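Local coordinates for ThiJ/PfpI family protein (Francisella tularensis subsp. novicida, PDB 4P5P) that probably acts as a glyoxalase III of the DJ-1/PfpI family, converting methylglyoxal to lactate, and is regarded as a virulence factor, at residues P31-I36 / D63-K68; E163-L168 / A190-S195; I139-K142 / N148-R151. All blocks are in the same frame, centred on the assembly; numbering follows the deposited sequence. Where two conformers were deposited one is given.

Contact 1: P31-I36 / D63-K68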
loop_
_atom_site.group_PDB
_atom_site.type_symbol
_atom_site.label_atom_id
_atom_site.label_comp_id
_atom_site.label_asym_id
_atom_site.label_seq_id
_atom_site.Cartn_x
_atom_site.Cartn_y
_atom_site.Cartn_z
ATOM N N PRO A 31 -3.024 -0.216 -10.100
ATOM C CA PRO A 31 -4.012 0.756 -9.614
ATOM C C PRO A 31 -3.832 2.159 -10.215
ATOM O O PRO A 31 -4.821 2.859 -10.441
ATOM C CB PRO A 31 -3.788 0.744 -8.094
ATOM C CG PRO A 31 -3.135 -0.561 -7.821
ATOM C CD PRO A 31 -2.254 -0.809 -8.999
ATOM N N TYR A 32 -2.597 2.561 -10.498
ATOM C CA TYR A 32 -2.352 3.842 -11.156
ATOM C C TYR A 32 -3.130 3.957 -12.456
ATOM O O TYR A 32 -3.886 4.899 -12.653
ATOM C CB TYR A 32 -0.858 4.026 -11.426
ATOM C CG TYR A 32 -0.491 5.393 -11.973
ATOM C CD1 TYR A 32 -0.244 6.447 -11.113
ATOM C CD2 TYR A 32 -0.405 5.633 -13.342
ATOM C CE1 TYR A 32 0.092 7.695 -11.595
ATOM C CE2 TYR A 32 -0.080 6.882 -13.833
ATOM C CZ TYR A 32 0.165 7.914 -12.949
ATOM O OH TYR A 32 0.495 9.172 -13.396
ATOM N N TYR A 33 -2.955 2.999 -13.352
ATOM C CA TYR A 33 -3.611 3.113 -14.649
ATOM C C TYR A 33 -5.106 2.793 -14.582
ATOM O O TYR A 33 -5.861 3.216 -15.452
ATOM C CB TYR A 33 -2.916 2.220 -15.672
ATOM C CG TYR A 33 -1.581 2.774 -16.134
ATOM C CD1 TYR A 33 -1.505 3.983 -16.808
ATOM C CD2 TYR A 33 -0.401 2.096 -15.879
ATOM C CE1 TYR A 33 -0.294 4.490 -17.231
ATOM C CE2 TYR A 33 0.815 2.593 -16.312
ATOM C CZ TYR A 33 0.864 3.795 -16.975
ATOM O OH TYR A 33 2.073 4.304 -17.401
ATOM N N SER A 34 -5.544 2.058 -13.563
ATOM C CA SER A 34 -6.966 1.750 -13.414
ATOM C C SER A 34 -7.753 2.954 -12.930
ATOM O O SER A 34 -8.924 3.139 -13.293
ATOM C CB SER A 34 -7.168 0.594 -12.434
ATOM O OG SER A 34 -8.548 0.393 -12.196
ATOM N N ILE A 35 -7.112 3.773 -12.104
ATOM C CA ILE A 35 -7.776 4.899 -11.462
ATOM C C ILE A 35 -7.655 6.209 -12.244
ATOM O O ILE A 35 -8.619 6.976 -12.318
ATOM C CB ILE A 35 -7.224 5.087 -10.041
ATOM C CG1 ILE A 35 -7.624 3.892 -9.176
ATOM C CG2 ILE A 35 -7.758 6.376 -9.400
ATOM C CD1 ILE A 35 -6.854 3.781 -7.888
ATOM N N ILE A 36 -6.488 6.473 -12.822
ATOM C CA ILE A 36 -6.240 7.775 -13.455
ATOM C C ILE A 36 -7.188 8.064 -14.621
ATOM O O ILE A 36 -7.465 7.196 -15.460
ATOM C CB ILE A 36 -4.775 7.869 -13.955
ATOM C CG1 ILE A 36 -4.400 9.318 -14.257
ATOM C CG2 ILE A 36 -4.535 6.956 -15.166
ATOM C CD1 ILE A 36 -2.923 9.530 -14.489
ATOM N N ASP A 63 5.228 -7.672 -17.806
ATOM C CA ASP A 63 3.877 -7.191 -17.516
ATOM C C ASP A 63 3.631 -5.895 -18.272
ATOM O O ASP A 63 4.439 -4.957 -18.216
ATOM C CB ASP A 63 3.674 -6.979 -16.006
ATOM C CG ASP A 63 2.308 -6.392 -15.671
ATOM O OD1 ASP A 63 1.312 -7.156 -15.655
ATOM O OD2 ASP A 63 2.218 -5.172 -15.412
ATOM N N TYR A 64 2.500 -5.844 -18.967
ATOM C CA TYR A 64 2.172 -4.729 -19.840
ATOM C C TYR A 64 2.191 -3.377 -19.119
ATOM O O TYR A 64 2.842 -2.433 -19.573
ATOM C CB TYR A 64 0.802 -4.970 -20.475
ATOM C CG TYR A 64 0.350 -3.849 -21.369
ATOM C CD1 TYR A 64 0.804 -3.747 -22.678
ATOM C CD2 TYR A 64 -0.528 -2.887 -20.898
ATOM C CE1 TYR A 64 0.387 -2.711 -23.494
ATOM C CE2 TYR A 64 -0.947 -1.850 -21.695
ATOM C CZ TYR A 64 -0.492 -1.764 -22.992
ATOM O OH TYR A 64 -0.927 -0.718 -23.775
ATOM N N TYR A 65 1.492 -3.275 -17.996
ATOM C CA TYR A 65 1.382 -1.978 -17.339
ATOM C C TYR A 65 2.677 -1.600 -16.628
ATOM O O TYR A 65 3.008 -0.413 -16.571
ATOM C CB TYR A 65 0.187 -1.946 -16.378
ATOM C CG TYR A 65 -1.124 -1.805 -17.116
ATOM C CD1 TYR A 65 -1.453 -0.620 -17.767
ATOM C CD2 TYR A 65 -2.014 -2.863 -17.196
ATOM C CE1 TYR A 65 -2.647 -0.492 -18.464
ATOM C CE2 TYR A 65 -3.206 -2.747 -17.883
ATOM C CZ TYR A 65 -3.523 -1.562 -18.519
ATOM O OH TYR A 65 -4.723 -1.472 -19.210
ATOM N N ASN A 66 3.427 -2.580 -16.126
ATOM C CA ASN A 66 4.737 -2.282 -15.554
ATOM C C ASN A 66 5.644 -1.645 -16.602
ATOM O O ASN A 66 6.311 -0.645 -16.340
ATOM C CB ASN A 66 5.412 -3.538 -14.995
ATOM C CG ASN A 66 4.827 -3.984 -13.671
ATOM O OD1 ASN A 66 4.020 -3.278 -13.061
ATOM N ND2 ASN A 66 5.245 -5.159 -13.214
ATOM N N ASP A 67 5.667 -2.241 -17.790
ATOM C CA ASP A 67 6.489 -1.721 -18.875
ATOM C C ASP A 67 6.010 -0.331 -19.306
ATOM O O ASP A 67 6.822 0.553 -19.581
ATOM C CB ASP A 67 6.475 -2.678 -20.074
ATOM C CG ASP A 67 7.360 -3.896 -19.870
ATOM O OD1 ASP A 67 8.182 -3.919 -18.924
ATOM O OD2 ASP A 67 7.255 -4.824 -20.692
ATOM N N LYS A 68 4.696 -0.147 -19.388
ATOM C CA LYS A 68 4.129 1.142 -19.784
ATOM C C LYS A 68 4.572 2.236 -18.818
ATOM O O LYS A 68 4.985 3.329 -19.229
ATOM C CB LYS A 68 2.603 1.064 -19.825
ATOM C CG LYS A 68 1.910 2.349 -20.267
ATOM C CD LYS A 68 0.394 2.210 -20.188
ATOM C CE LYS A 68 -0.309 3.529 -20.470
ATOM N NZ LYS A 68 -0.163 3.952 -21.880
#

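Contact 2: E163-L168 / A190-S195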
loop_
_atom_site.group_PDB
_atom_site.type_symbol
_atom_site.label_atom_id
_atom_site.label_comp_id
_atom_site.label_asym_id
_atom_site.label_seq_id
_atom_site.Cartn_x
_atom_site.Cartn_y
_atom_site.Cartn_z
ATOM N N GLU A 163 2.569 -16.068 2.950
ATOM C CA GLU A 163 3.920 -15.802 3.455
ATOM C C GLU A 163 4.735 -17.102 3.612
ATOM O O GLU A 163 5.934 -17.140 3.329
ATOM C CB GLU A 163 3.855 -15.042 4.793
ATOM C CG GLU A 163 5.141 -14.304 5.131
ATOM C CD GLU A 163 5.322 -13.032 4.298
ATOM O OE1 GLU A 163 4.786 -11.981 4.715
ATOM O OE2 GLU A 163 5.985 -13.079 3.236
ATOM N N LYS A 164 4.077 -18.166 4.054
ATOM C CA LYS A 164 4.721 -19.470 4.190
ATOM C C LYS A 164 5.080 -20.068 2.828
ATOM O O LYS A 164 6.162 -20.632 2.652
ATOM C CB LYS A 164 3.808 -20.412 4.979
ATOM C CG LYS A 164 4.456 -21.736 5.342
ATOM C CD LYS A 164 3.558 -22.571 6.243
ATOM C CE LYS A 164 4.153 -23.952 6.478
ATOM N NZ LYS A 164 3.450 -24.703 7.553
ATOM N N ILE A 165 4.176 -19.937 1.867
ATOM C CA ILE A 165 4.418 -20.443 0.522
ATOM C C ILE A 165 5.666 -19.816 -0.105
ATOM O O ILE A 165 6.438 -20.513 -0.760
ATOM C CB ILE A 165 3.196 -20.199 -0.384
ATOM C CG1 ILE A 165 2.038 -21.100 0.058
ATOM C CG2 ILE A 165 3.521 -20.471 -1.852
ATOM C CD1 ILE A 165 0.694 -20.711 -0.522
ATOM N N VAL A 166 5.872 -18.513 0.092
ATOM C CA VAL A 166 7.028 -17.832 -0.503
ATOM C C VAL A 166 8.286 -17.931 0.375
ATOM O O VAL A 166 9.345 -17.395 0.025
ATOM C CB VAL A 166 6.724 -16.338 -0.798
ATOM C CG1 VAL A 166 5.566 -16.216 -1.776
ATOM C CG2 VAL A 166 6.438 -15.564 0.479
ATOM N N GLY A 167 8.162 -18.606 1.515
ATOM C CA GLY A 167 9.303 -18.943 2.347
ATOM C C GLY A 167 9.902 -17.817 3.170
ATOM O O GLY A 167 11.083 -17.864 3.515
ATOM N N LEU A 168 9.098 -16.816 3.513
ATOM C CA LEU A 168 9.613 -15.635 4.199
ATOM C C LEU A 168 9.010 -15.432 5.583
ATOM O O LEU A 168 9.210 -14.392 6.184
ATOM C CB LEU A 168 9.370 -14.391 3.340
ATOM C CG LEU A 168 10.170 -14.354 2.032
ATOM C CD1 LEU A 168 9.661 -13.238 1.124
ATOM C CD2 LEU A 168 11.659 -14.176 2.311
ATOM N N ALA A 190 -8.934 -14.809 1.468
ATOM C CA ALA A 190 -9.379 -15.823 0.538
ATOM C C ALA A 190 -8.273 -16.845 0.359
ATOM O O ALA A 190 -7.206 -16.732 0.941
ATOM C CB ALA A 190 -9.756 -15.196 -0.791
ATOM N N SER A 191 -8.541 -17.861 -0.446
ATOM C CA SER A 191 -7.526 -18.849 -0.775
ATOM C C SER A 191 -6.308 -18.181 -1.408
ATOM O O SER A 191 -6.426 -17.095 -1.978
ATOM C CB SER A 191 -8.107 -19.891 -1.721
ATOM O OG SER A 191 -7.233 -20.987 -1.848
ATOM N N GLU A 192 -5.141 -18.815 -1.314
ATOM C CA GLU A 192 -3.893 -18.182 -1.788
ATOM C C GLU A 192 -3.936 -17.700 -3.247
ATOM O O GLU A 192 -4.430 -18.390 -4.151
ATOM C CB GLU A 192 -2.691 -19.122 -1.617
ATOM C CG GLU A 192 -2.718 -20.396 -2.475
ATOM C CD GLU A 192 -3.141 -21.631 -1.705
ATOM O OE1 GLU A 192 -3.700 -21.485 -0.596
ATOM O OE2 GLU A 192 -2.924 -22.755 -2.217
ATOM N N TRP A 193 -3.421 -16.488 -3.438
ATOM C CA TRP A 193 -3.287 -15.856 -4.754
ATOM C C TRP A 193 -4.617 -15.580 -5.440
ATOM O O TRP A 193 -4.647 -15.259 -6.631
ATOM C CB TRP A 193 -2.412 -16.706 -5.662
ATOM C CG TRP A 193 -1.239 -17.283 -4.960
ATOM C CD1 TRP A 193 -0.907 -18.601 -4.874
ATOM C CD2 TRP A 193 -0.242 -16.567 -4.219
ATOM N NE1 TRP A 193 0.242 -18.752 -4.133
ATOM C CE2 TRP A 193 0.671 -17.519 -3.721
ATOM C CE3 TRP A 193 -0.029 -15.216 -3.934
ATOM C CZ2 TRP A 193 1.783 -17.158 -2.955
ATOM C CZ3 TRP A 193 1.073 -14.862 -3.177
ATOM C CH2 TRP A 193 1.962 -15.828 -2.694
ATOM N N GLN A 194 -5.704 -15.661 -4.680
ATOM C CA GLN A 194 -7.017 -15.252 -5.162
ATOM C C GLN A 194 -7.275 -13.782 -4.848
ATOM O O GLN A 194 -6.835 -13.279 -3.819
ATOM C CB GLN A 194 -8.105 -16.116 -4.531
ATOM C CG GLN A 194 -7.939 -17.584 -4.818
ATOM C CD GLN A 194 -8.140 -17.896 -6.280
ATOM O OE1 GLN A 194 -9.273 -17.921 -6.766
ATOM N NE2 GLN A 194 -7.045 -18.137 -6.994
ATOM N N SER A 195 -7.996 -13.103 -5.730
ATOM C CA SER A 195 -8.348 -11.705 -5.522
ATOM C C SER A 195 -9.308 -11.585 -4.345
ATOM O O SER A 195 -10.325 -12.290 -4.273
ATOM C CB SER A 195 -8.973 -11.114 -6.780
ATOM O OG SER A 195 -9.294 -9.742 -6.601
#

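Contact 3: I139-K142 / N148-R151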
loop_
_atom_site.group_PDB
_atom_site.type_symbol
_atom_site.label_atom_id
_atom_site.label_comp_id
_atom_site.label_asym_id
_atom_site.label_seq_id
_atom_site.Cartn_x
_atom_site.Cartn_y
_atom_site.Cartn_z
ATOM N N ILE A 139 -1.598 -0.723 10.702
ATOM C CA ILE A 139 -1.600 -1.443 11.984
ATOM C C ILE A 139 -1.620 -0.514 13.210
ATOM O O ILE A 139 -2.384 -0.740 14.145
ATOM C CB ILE A 139 -0.377 -2.354 12.090
ATOM C CG1 ILE A 139 -0.384 -3.423 10.988
ATOM C CG2 ILE A 139 -0.335 -3.058 13.435
ATOM C CD1 ILE A 139 0.977 -4.053 10.807
ATOM N N ASN A 140 -0.766 0.510 13.208
ATOM C CA ASN A 140 -0.514 1.341 14.388
ATOM C C ASN A 140 -1.083 2.753 14.295
ATOM O O ASN A 140 -0.720 3.624 15.099
ATOM C CB ASN A 140 0.994 1.452 14.645
ATOM C CG ASN A 140 1.646 0.120 14.917
ATOM O OD1 ASN A 140 1.167 -0.677 15.728
ATOM N ND2 ASN A 140 2.747 -0.131 14.237
ATOM N N VAL A 141 -1.986 2.998 13.349
ATOM C CA VAL A 141 -2.619 4.305 13.248
ATOM C C VAL A 141 -3.627 4.461 14.380
ATOM O O VAL A 141 -4.614 3.728 14.430
ATOM C CB VAL A 141 -3.325 4.501 11.890
ATOM C CG1 VAL A 141 -3.980 5.870 11.826
ATOM C CG2 VAL A 141 -2.335 4.327 10.752
ATOM N N LYS A 142 -3.375 5.408 15.285
ATOM C CA LYS A 142 -4.208 5.599 16.470
ATOM C C LYS A 142 -4.864 6.964 16.520
ATOM O O LYS A 142 -4.270 7.945 16.103
ATOM C CB LYS A 142 -3.381 5.410 17.739
ATOM C CG LYS A 142 -2.942 3.988 17.970
ATOM C CD LYS A 142 -1.868 3.939 19.027
ATOM C CE LYS A 142 -1.336 2.535 19.189
ATOM N NZ LYS A 142 -2.313 1.646 19.819
ATOM N N ASN A 148 -6.533 2.114 18.154
ATOM C CA ASN A 148 -6.304 1.837 16.737
ATOM C C ASN A 148 -7.548 2.085 15.891
ATOM O O ASN A 148 -8.618 1.588 16.201
ATOM C CB ASN A 148 -5.851 0.393 16.551
ATOM C CG ASN A 148 -4.575 0.076 17.301
ATOM O OD1 ASN A 148 -4.575 -0.075 18.527
ATOM N ND2 ASN A 148 -3.477 -0.046 16.564
ATOM N N ILE A 149 -7.410 2.830 14.804
ATOM C CA ILE A 149 -8.597 3.139 14.016
ATOM C C ILE A 149 -9.132 1.924 13.256
ATOM O O ILE A 149 -10.295 1.943 12.839
ATOM C CB ILE A 149 -8.369 4.305 13.005
ATOM C CG1 ILE A 149 -7.363 3.931 11.898
ATOM C CG2 ILE A 149 -7.966 5.562 13.760
ATOM C CD1 ILE A 149 -7.329 4.913 10.723
ATOM N N ILE A 150 -8.317 0.882 13.077
ATOM C CA ILE A 150 -8.812 -0.314 12.401
ATOM C C ILE A 150 -9.436 -1.322 13.362
ATOM O O ILE A 150 -9.905 -2.368 12.908
ATOM C CB ILE A 150 -7.716 -1.048 11.576
ATOM C CG1 ILE A 150 -6.634 -1.656 12.475
ATOM C CG2 ILE A 150 -7.115 -0.107 10.538
ATOM C CD1 ILE A 150 -5.616 -2.474 11.708
ATOM N N ARG A 151 -9.468 -1.034 14.661
ATOM C CA ARG A 151 -10.137 -1.961 15.587
ATOM C C ARG A 151 -11.603 -2.123 15.186
ATOM O O ARG A 151 -12.272 -1.162 14.829
ATOM C CB ARG A 151 -10.019 -1.501 17.045
ATOM C CG ARG A 151 -10.879 -0.320 17.441
ATOM C CD ARG A 151 -10.335 0.276 18.744
ATOM N NE ARG A 151 -11.194 1.286 19.354
ATOM C CZ ARG A 151 -11.379 2.513 18.880
ATOM N NH1 ARG A 151 -10.779 2.899 17.758
ATOM N NH2 ARG A 151 -12.164 3.361 19.540
HETATM O O HOH W 1 -0.863 -0.642 17.407
HETATM O O HOH W 2 -5.211 1.276 13.259
#

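Contact 1: P31-I36 / D63-K68
Tyr33 near the end of helix 26-35 lies against Tyr65 and Lys68 of helix 64-71 in a surface contact between two helices, made by side chains without a hydrogen bond passing between the segments. The aliphatic part of Lys68 runs across one face of the Tyr33 ring, with CD 3.9 Å from the ring centroid and 21° off the normal, a CH-pi contact displaced toward the rim, near CZ and CE1. Further along the same chain, Lys68 CE comes to 3.4 Å from Tyr33 CE1. The lysine is extended up to CE and turns only at its last torsion, chi4 69°, which brings NZ away from the line of the methylenes. Tyr32 CD2 covers the opposite face of the Tyr33 ring, so this phenol is held between a side chain of its own helix and one from the partner.

Helix 26-35 is the crossover between the adjacent parallel strands 2-8 and 40-46 of the flavodoxin-like sheet. Tyr32 and Ile35 pack on strand 40-46, whereas Tyr33 reaches outward to helix 64-71. There its ring meets that of Tyr65 at an oblique angle, planes 33° apart, and Tyr33 CD2 approaches Tyr65 CD1 to 3.5 Å. The partner helix is capped at its start by Asp63, whose OD2 accepts from Asn66 N at 2.9 Å. The same OD2 is also hydrogen-bonded to His30, and Asn66 OD1 to Thr29, two polar links that tie the capped end back to helix 26-35.

Contact 2: E163-L168 / A190-S195
Ile165 and Val166, at the end of helix 160-165, meet Trp193 and Glu192 of the loop before strand 197-200 in a small, wholly apolar surface contact. The indole presents the edge of its six-membered ring to the helix end. Ile165 CG2 lies in the ring plane, 3.9 Å from Trp193 CZ2, and Val166 CG1 comes in near the plane at the adjacent corner, 3.7 Å from Trp193 CH2. The other branch of Ile165 serves the neighbouring residue: with CG1 anti to the carbonyl carbon (chi1 -70°), CD1 extends to the methylenes of Glu192 and stands 3.9 Å from its CB. Glu192 in turn sets CB over one face of the indole, toward its rim, so Trp193 is touched on a face by its own neighbour and at an edge by the helix.

Backbone bonds shape both partners. Gly167, with positive phi, ends the helix in a Schellman motif, in which Leu168 N donates to Glu163 O at 3.2 Å and Gly167 N to Lys164 O at 3.1 Å. On the facing side a type II turn runs from Ser191 to Gln194, closed by Gln194 N to Ser191 O at 3.1 Å; Trp193 takes its third position with phi 64°.

Polar links skirt the apolar patch. Glu192 OE1 is bonded to Asn161 and Trp193 N to Glu162, both on helix 160-165. The CB of Glu163 is directed away from the loop; its OE1 is bonded to His133 and its OE2 to His102. A glutamate beside the histidine that follows the reactive cysteine, here Cys132, is consistent with the Cys-His-Glu/Asp site of Hsp31-like proteins.

Contact 3: I139-K142 / N148-R151
A single beta bridge between Lys142 and Asn148 closes the neck of a short excursion of the chain between strands 127-130 and 154-155, and Asn148 also starts a type I turn that ends at Arg151. The CA atoms of Lys142 and Asn148 are 4.3 Å apart. Val141 O takes the main bond across the neck, from Ile149 N at 3.0 Å. The CA-H of Asn148 leans on that same oxygen, and water 2 donates to it while accepting from Ile150 N, so this oxygen takes two hydrogen bonds, from Ile149 N and water 2, besides the CA-H contact.

In the conformer described, the Asn148 amide spans the other side of the gap. Its CG stands anti to the carbonyl carbon (chi1 -59°), which carries ND2 to within 2.7 Å of Ile139 O, a weak, bent bond. ND2 also gives a bond to water 1, which hands one on to Asn140 OD1; Asn140 ND2 is itself bonded to Pro109 O. At the far end of the amide, Lys142 NZ reaches OD1 at 3.1 Å from above the carbonyl plane rather than on a lone pair. The lysine runs alongside Asn148 in the same direction, and its NZ has a second acceptor in Gly146 O within the enclosed loop.

Arg151 folds back on the turn: its backbone N and its NH1 reach Asn148 O from opposite faces of the carbonyl, NH1 at 3.0 Å with that oxygen close to the guanidinium plane.

Apolar groups fill the inner side, where Val141 CG1 touches Ile149 CD1 at 3.7 Å. These two side chains rest on Val118 of helix 112-123, while Ile139 and Ile150 pack on Leu180 of helix 176-182, placing the neck between the two helices.

All three contacts lie toward the outside of one flavodoxin-like domain, and none touches another. Contact 1 joins helices at one flank of the sheet; contact 3 sits across the chain's centre from it, about 30 Å away between centres and about 19 Å at the nearest atoms. Contact 2 is about 23 Å from contact 1 and 24 Å from contact 3 between centres, with nearest atoms about 11 Å apart in both cases. Contact 2 includes a residue of the probable active site, Glu163, whereas contacts 1 and 3 contribute none of the Cys-His-Glu residues; Cys132 is oxidised to the sulfinic acid. The chain leaves that cysteine and enters contact 3 seven residues later, before reaching contact 2.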